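Hydrolase (Thermus thermophilus, PDB 1UFO) is probably a hydrolase of the alpha/beta-hydrolase fold, apparently with a serine nucleophile, although its natural substrate is not established. Local coordinates at residues R50-L55 with F230-L235; G104-L109 with R128-L133. All blocks are in the same frame, centred on the assembly; numbering follows the deposited sequence.

Contact 1 of 2, residues R50-L55 with F230-L235; sequences RGFLLL and FLEHWL
F52 reaches from the start of strand 52-56 to helix 221-236 and meets it with the far end of its ring. CZ lies 3.9 Å from L231 CB, while the CD2 methyl of L235, one helical turn on, stands 4.1 Å from the same CZ; both leucines approach the ring obliquely. Between those two residues in sequence, E232 brings its CG methylene to the ring edge, near the ring plane, with F52 CE1 and E232 CG 3.9 Å apart. With its CG anti to its own carbonyl carbon (chi1 -70°), F52 leans its ring back toward the start of the strand, and the ring's far end faces the helix. The arrangement belongs to the alpha/beta-hydrolase fold, whose central sheet is flanked by helices: here the C-terminal helix lies against one face, and F108 of strand 107-112 touches F52, L231 and L235 alike. Beyond its greasy CG, the chain of E232 runs on extended and carries the carboxylate past the phenyl edge to R50. There R50 NH1 and E232 OE2 form a salt bridge of 2.7 Å, which R50 meets with the edge of its guanidinium. As a hydrogen bond it is weak, bent to 127° at the hydrogen, and the two flat groups are turned 53° from each other. R50 folds at chi2 and chi3 to bring NH1 round to the acid. K24 holds the other oxygen, OE1, in a second salt bridge, so this buried carboxylate has a cationic partner on each oxygen and probably stays ionised. R50 also packs against R50 of the second subunit.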
loop_
_atom_site.group_PDB
_atom_site.type_symbol
_atom_site.label_atom_id
_atom_site.label_comp_id
_atom_site.label_asym_id
_atom_site.label_seq_id
_atom_site.Cartn_x
_atom_site.Cartn_y
_atom_site.Cartn_z
ATOM N N ARG A 50 -9.004 16.306 2.810
ATOM C CA ARG A 50 -9.709 15.395 1.948
ATOM C C ARG A 50 -11.116 15.142 2.514
ATOM O O ARG A 50 -11.939 14.458 1.901
ATOM C CB ARG A 50 -8.884 14.108 1.896
ATOM C CG ARG A 50 -9.106 13.144 0.843
ATOM C CD ARG A 50 -8.585 13.705 -0.491
ATOM N NE ARG A 50 -7.145 13.648 -0.718
ATOM C CZ ARG A 50 -6.467 12.636 -1.292
ATOM N NH1 ARG A 50 -7.067 11.512 -1.703
ATOM N NH2 ARG A 50 -5.176 12.809 -1.583
ATOM N N GLY A 51 -11.402 15.666 3.713
ATOM C CA GLY A 51 -12.757 15.512 4.223
ATOM C C GLY A 51 -12.881 14.635 5.472
ATOM O O GLY A 51 -14.002 14.373 5.942
ATOM N N PHE A 52 -11.775 14.173 6.038
ATOM C CA PHE A 52 -11.870 13.368 7.283
ATOM C C PHE A 52 -11.811 14.247 8.513
ATOM O O PHE A 52 -10.897 15.086 8.662
ATOM C CB PHE A 52 -10.713 12.332 7.318
ATOM C CG PHE A 52 -10.891 11.253 6.299
ATOM C CD1 PHE A 52 -10.554 11.455 4.964
ATOM C CD2 PHE A 52 -11.463 10.018 6.682
ATOM C CE1 PHE A 52 -10.788 10.433 4.025
ATOM C CE2 PHE A 52 -11.687 9.027 5.765
ATOM C CZ PHE A 52 -11.341 9.242 4.405
ATOM N N LEU A 53 -12.849 14.122 9.377
ATOM C CA LEU A 53 -12.837 14.836 10.630
ATOM C C LEU A 53 -11.968 14.007 11.566
ATOM O O LEU A 53 -12.356 12.876 11.951
ATOM C CB LEU A 53 -14.319 14.960 11.114
ATOM C CG LEU A 53 -14.576 15.922 12.263
ATOM C CD1 LEU A 53 -16.126 16.051 12.334
ATOM C CD2 LEU A 53 -13.990 15.423 13.576
ATOM N N LEU A 54 -10.801 14.520 11.869
ATOM C CA LEU A 54 -9.859 13.765 12.737
ATOM C C LEU A 54 -10.106 14.050 14.176
ATOM O O LEU A 54 -10.262 15.209 14.588
ATOM C CB LEU A 54 -8.441 14.177 12.468
ATOM C CG LEU A 54 -8.079 14.271 10.974
ATOM C CD1 LEU A 54 -6.563 14.764 10.884
ATOM C CD2 LEU A 54 -8.271 12.922 10.275
ATOM N N LEU A 55 -10.069 12.997 14.968
ATOM C CA LEU A 55 -10.198 13.077 16.431
ATOM C C LEU A 55 -9.029 12.331 17.094
ATOM O O LEU A 55 -8.698 11.276 16.634
ATOM C CB LEU A 55 -11.457 12.337 16.898
ATOM C CG LEU A 55 -12.756 12.876 16.300
ATOM C CD1 LEU A 55 -13.966 12.001 16.800
ATOM C CD2 LEU A 55 -13.040 14.273 16.806
ATOM N N PHE A 230 -6.510 3.845 1.272
ATOM C CA PHE A 230 -7.213 2.683 1.790
ATOM C C PHE A 230 -8.533 3.104 2.409
ATOM O O PHE A 230 -9.537 2.456 2.145
ATOM C CB PHE A 230 -6.301 1.996 2.815
ATOM C CG PHE A 230 -6.834 0.665 3.323
ATOM C CD1 PHE A 230 -6.560 -0.535 2.610
ATOM C CD2 PHE A 230 -7.533 0.581 4.526
ATOM C CE1 PHE A 230 -6.970 -1.753 3.107
ATOM C CE2 PHE A 230 -7.946 -0.687 5.032
ATOM C CZ PHE A 230 -7.661 -1.873 4.315
ATOM N N LEU A 231 -8.488 4.173 3.223
ATOM C CA LEU A 231 -9.750 4.696 3.843
ATOM C C LEU A 231 -10.718 5.193 2.757
ATOM O O LEU A 231 -11.894 4.866 2.845
ATOM C CB LEU A 231 -9.471 5.870 4.757
ATOM C CG LEU A 231 -8.628 5.514 6.000
ATOM C CD1 LEU A 231 -8.544 6.748 6.922
ATOM C CD2 LEU A 231 -9.181 4.273 6.702
ATOM N N GLU A 232 -10.248 5.923 1.765
ATOM C CA GLU A 232 -11.216 6.398 0.768
ATOM C C GLU A 232 -11.808 5.241 -0.016
ATOM O O GLU A 232 -13.013 5.284 -0.323
ATOM C CB GLU A 232 -10.650 7.411 -0.166
ATOM C CG GLU A 232 -10.270 8.690 0.576
ATOM C CD GLU A 232 -9.928 9.805 -0.361
ATOM O OE1 GLU A 232 -10.541 10.884 -0.217
ATOM O OE2 GLU A 232 -9.043 9.682 -1.234
ATOM N N HIS A 233 -10.998 4.194 -0.321
ATOM C CA HIS A 233 -11.552 3.052 -1.057
ATOM C C HIS A 233 -12.711 2.433 -0.255
ATOM O O HIS A 233 -13.787 2.168 -0.798
ATOM C CB HIS A 233 -10.437 1.999 -1.228
ATOM C CG HIS A 233 -10.927 0.781 -1.937
ATOM N ND1 HIS A 233 -11.186 0.776 -3.287
ATOM C CD2 HIS A 233 -11.314 -0.434 -1.460
ATOM C CE1 HIS A 233 -11.733 -0.390 -3.606
ATOM N NE2 HIS A 233 -11.825 -1.139 -2.517
ATOM N N TRP A 234 -12.505 2.208 1.052
ATOM C CA TRP A 234 -13.557 1.568 1.838
ATOM C C TRP A 234 -14.736 2.530 2.135
ATOM O O TRP A 234 -15.846 2.081 2.262
ATOM C CB TRP A 234 -12.996 0.934 3.146
ATOM C CG TRP A 234 -12.166 -0.269 2.774
ATOM C CD1 TRP A 234 -10.750 -0.420 2.830
ATOM C CD2 TRP A 234 -12.658 -1.443 2.138
ATOM N NE1 TRP A 234 -10.432 -1.601 2.226
ATOM C CE2 TRP A 234 -11.550 -2.256 1.803
ATOM C CE3 TRP A 234 -13.943 -1.893 1.814
ATOM C CZ2 TRP A 234 -11.702 -3.502 1.138
ATOM C CZ3 TRP A 234 -14.102 -3.117 1.187
ATOM C CH2 TRP A 234 -12.985 -3.911 0.849
ATOM N N LEU A 235 -14.475 3.840 2.198
ATOM C CA LEU A 235 -15.571 4.784 2.414
ATOM C C LEU A 235 -16.512 4.804 1.193
ATOM O O LEU A 235 -17.735 4.978 1.322
ATOM C CB LEU A 235 -15.000 6.192 2.575
ATOM C CG LEU A 235 -15.984 7.368 2.796
ATOM C CD1 LEU A 235 -16.823 7.081 3.992
ATOM C CD2 LEU A 235 -15.152 8.639 2.988
#

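Contact 2 of 2, residues G104-L109 with R128-L133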
loop_
_atom_site.group_PDB
_atom_site.type_symbol
_atom_site.label_atom_id
_atom_site.label_comp_id
_atom_site.label_asym_id
_atom_site.label_seq_id
_atom_site.Cartn_x
_atom_site.Cartn_y
_atom_site.Cartn_z
ATOM N N GLY A 104 -22.863 11.317 12.936
ATOM C CA GLY A 104 -23.462 10.478 11.927
ATOM C C GLY A 104 -22.669 10.272 10.671
ATOM O O GLY A 104 -23.202 10.281 9.545
ATOM N N LEU A 105 -21.349 10.081 10.839
ATOM C CA LEU A 105 -20.504 9.864 9.700
ATOM C C LEU A 105 -19.805 8.504 9.859
ATOM O O LEU A 105 -19.608 8.069 11.001
ATOM C CB LEU A 105 -19.365 10.897 9.710
ATOM C CG LEU A 105 -19.835 12.311 9.428
ATOM C CD1 LEU A 105 -18.638 13.204 9.629
ATOM C CD2 LEU A 105 -20.424 12.460 8.034
ATOM N N PRO A 106 -19.465 7.860 8.748
ATOM C CA PRO A 106 -18.746 6.570 8.822
ATOM C C PRO A 106 -17.495 6.797 9.670
ATOM O O PRO A 106 -16.807 7.812 9.481
ATOM C CB PRO A 106 -18.346 6.334 7.398
ATOM C CG PRO A 106 -19.428 6.972 6.589
ATOM C CD PRO A 106 -19.725 8.255 7.346
ATOM N N LEU A 107 -17.184 5.810 10.535
ATOM C CA LEU A 107 -16.039 5.981 11.420
ATOM C C LEU A 107 -14.955 4.966 11.119
ATOM O O LEU A 107 -15.238 3.743 10.949
ATOM C CB LEU A 107 -16.448 5.873 12.902
ATOM C CG LEU A 107 -15.259 6.215 13.880
ATOM C CD1 LEU A 107 -15.630 7.001 15.116
ATOM C CD2 LEU A 107 -14.669 4.817 14.248
ATOM N N PHE A 108 -13.734 5.488 11.055
ATOM C CA PHE A 108 -12.536 4.669 10.833
ATOM C C PHE A 108 -11.610 4.855 11.996
ATOM O O PHE A 108 -11.703 5.855 12.725
ATOM C CB PHE A 108 -11.802 5.146 9.587
ATOM C CG PHE A 108 -12.576 4.982 8.351
ATOM C CD1 PHE A 108 -13.434 5.975 7.887
ATOM C CD2 PHE A 108 -12.431 3.818 7.627
ATOM C CE1 PHE A 108 -14.159 5.791 6.671
ATOM C CE2 PHE A 108 -13.128 3.602 6.406
ATOM C CZ PHE A 108 -13.990 4.576 5.917
ATOM N N LEU A 109 -10.739 3.872 12.218
ATOM C CA LEU A 109 -9.722 4.032 13.286
ATOM C C LEU A 109 -8.301 4.054 12.672
ATOM O O LEU A 109 -8.054 3.367 11.654
ATOM C CB LEU A 109 -9.720 2.838 14.220
ATOM C CG LEU A 109 -10.953 2.485 14.970
ATOM C CD1 LEU A 109 -10.582 1.187 15.856
ATOM C CD2 LEU A 109 -11.334 3.658 15.928
ATOM N N ARG A 128 -16.830 -2.397 15.559
ATOM C CA ARG A 128 -16.904 -2.551 14.125
ATOM C C ARG A 128 -16.888 -1.242 13.326
ATOM O O ARG A 128 -17.954 -0.785 12.830
ATOM C CB ARG A 128 -18.158 -3.360 13.780
ATOM C CG ARG A 128 -18.166 -4.775 14.353
ATOM C CD ARG A 128 -17.244 -5.741 13.577
ATOM N NE ARG A 128 -17.098 -7.050 14.208
ATOM C CZ ARG A 128 -17.963 -8.061 14.160
ATOM N NH1 ARG A 128 -17.679 -9.182 14.838
ATOM N NH2 ARG A 128 -19.082 -7.986 13.408
ATOM N N PRO A 129 -15.715 -0.598 13.208
ATOM C CA PRO A 129 -15.587 0.644 12.439
ATOM C C PRO A 129 -15.615 0.227 10.946
ATOM O O PRO A 129 -15.619 -0.967 10.604
ATOM C CB PRO A 129 -14.240 1.203 12.843
ATOM C CG PRO A 129 -13.395 -0.094 13.091
ATOM C CD PRO A 129 -14.402 -1.098 13.692
ATOM N N ARG A 130 -15.607 1.212 10.059
ATOM C CA ARG A 130 -15.637 0.940 8.645
ATOM C C ARG A 130 -14.278 0.469 8.121
ATOM O O ARG A 130 -14.218 -0.063 7.017
ATOM C CB ARG A 130 -16.092 2.199 7.886
ATOM C CG ARG A 130 -17.607 2.363 8.078
ATOM C CD ARG A 130 -18.371 1.363 7.091
ATOM N NE ARG A 130 -18.083 1.751 5.709
ATOM C CZ ARG A 130 -18.778 2.664 5.022
ATOM N NH1 ARG A 130 -18.414 2.952 3.761
ATOM N NH2 ARG A 130 -19.856 3.260 5.575
ATOM N N GLY A 131 -13.189 0.750 8.860
ATOM C CA GLY A 131 -11.874 0.310 8.384
ATOM C C GLY A 131 -10.876 0.764 9.417
ATOM O O GLY A 131 -11.167 1.644 10.244
ATOM N N VAL A 132 -9.701 0.134 9.409
ATOM C CA VAL A 132 -8.682 0.464 10.422
ATOM C C VAL A 132 -7.317 0.553 9.769
ATOM O O VAL A 132 -7.003 -0.308 8.911
ATOM C CB VAL A 132 -8.595 -0.724 11.442
ATOM C CG1 VAL A 132 -7.436 -0.482 12.442
ATOM C CG2 VAL A 132 -9.930 -0.809 12.269
ATOM N N LEU A 133 -6.544 1.599 10.147
ATOM C CA LEU A 133 -5.138 1.712 9.708
ATOM C C LEU A 133 -4.292 1.407 10.945
ATOM O O LEU A 133 -4.436 2.016 11.995
ATOM C CB LEU A 133 -4.788 3.150 9.244
ATOM C CG LEU A 133 -5.716 3.673 8.135
ATOM C CD1 LEU A 133 -5.231 5.105 7.793
ATOM C CD2 LEU A 133 -5.561 2.829 6.848
#
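L109 and V132 pair in parallel, their CA atoms 4.7 Å apart, where strands 107-112 and 132-135 come together at the middle of the sheet. The touching parts run at 45° to each other and close in toward the L109-V132 pair. R130 N, in the loop ahead of the second strand, bonds to L107 O (2.7 Å, 170°). L109 makes two bonds, its N to G131 O and its O to L133 N, which flank V132 as in a parallel pairing. With helix 114-124 between them, the strands form a beta-alpha-beta unit, and strand 107-112 leads into what is probably the nucleophile elbow at S113.

On one side of the sheet, L109 CG rests 4.0 Å from P129 CG, the two side chains crossing at about a right angle, while L107 CD2 touches P129 CB and L109 lies alongside V132. On the other, R130 CB sits over the F108 ring, offset toward its rim and 3.9 Å from the centroid, a CH-pi contact. G131 passes close to the same ring, with its N 3.4 Å from F108 CD2. R130 then bends at chi2 and chi3, bringing one face of its guanidinium over P106 CB, and NH1 bonds to W234 O near the end of helix 221-236. The arginine's aliphatic part thus covers the F108 ring and P106, while its charged end probably interacts favourably with the carbonyl-rich helix terminus.

Overall arrangement
From the N terminus, the chain lays down strands 3-10, 13-20 and 25-30 before R50-L55 opens contact 1. That loop closes only 175 residues later, when helix 221-236 returns at the C-terminal end of the chain. Contact 2 is nested wholly inside it: 104-109 and 128-133 close a short loop that holds helix 114-124. Contact 2 ties neighbouring strands within the central sheet, whereas contact 1 ties a strand of that sheet to the last helix. Their centres lie 8 Å apart, and they meet directly, through L235 on P106 and the probable R130 NH1-W234 O hydrogen bond; the last helix lies across strands 52-56, 25-30 and 107-112, with side chains of all three against it.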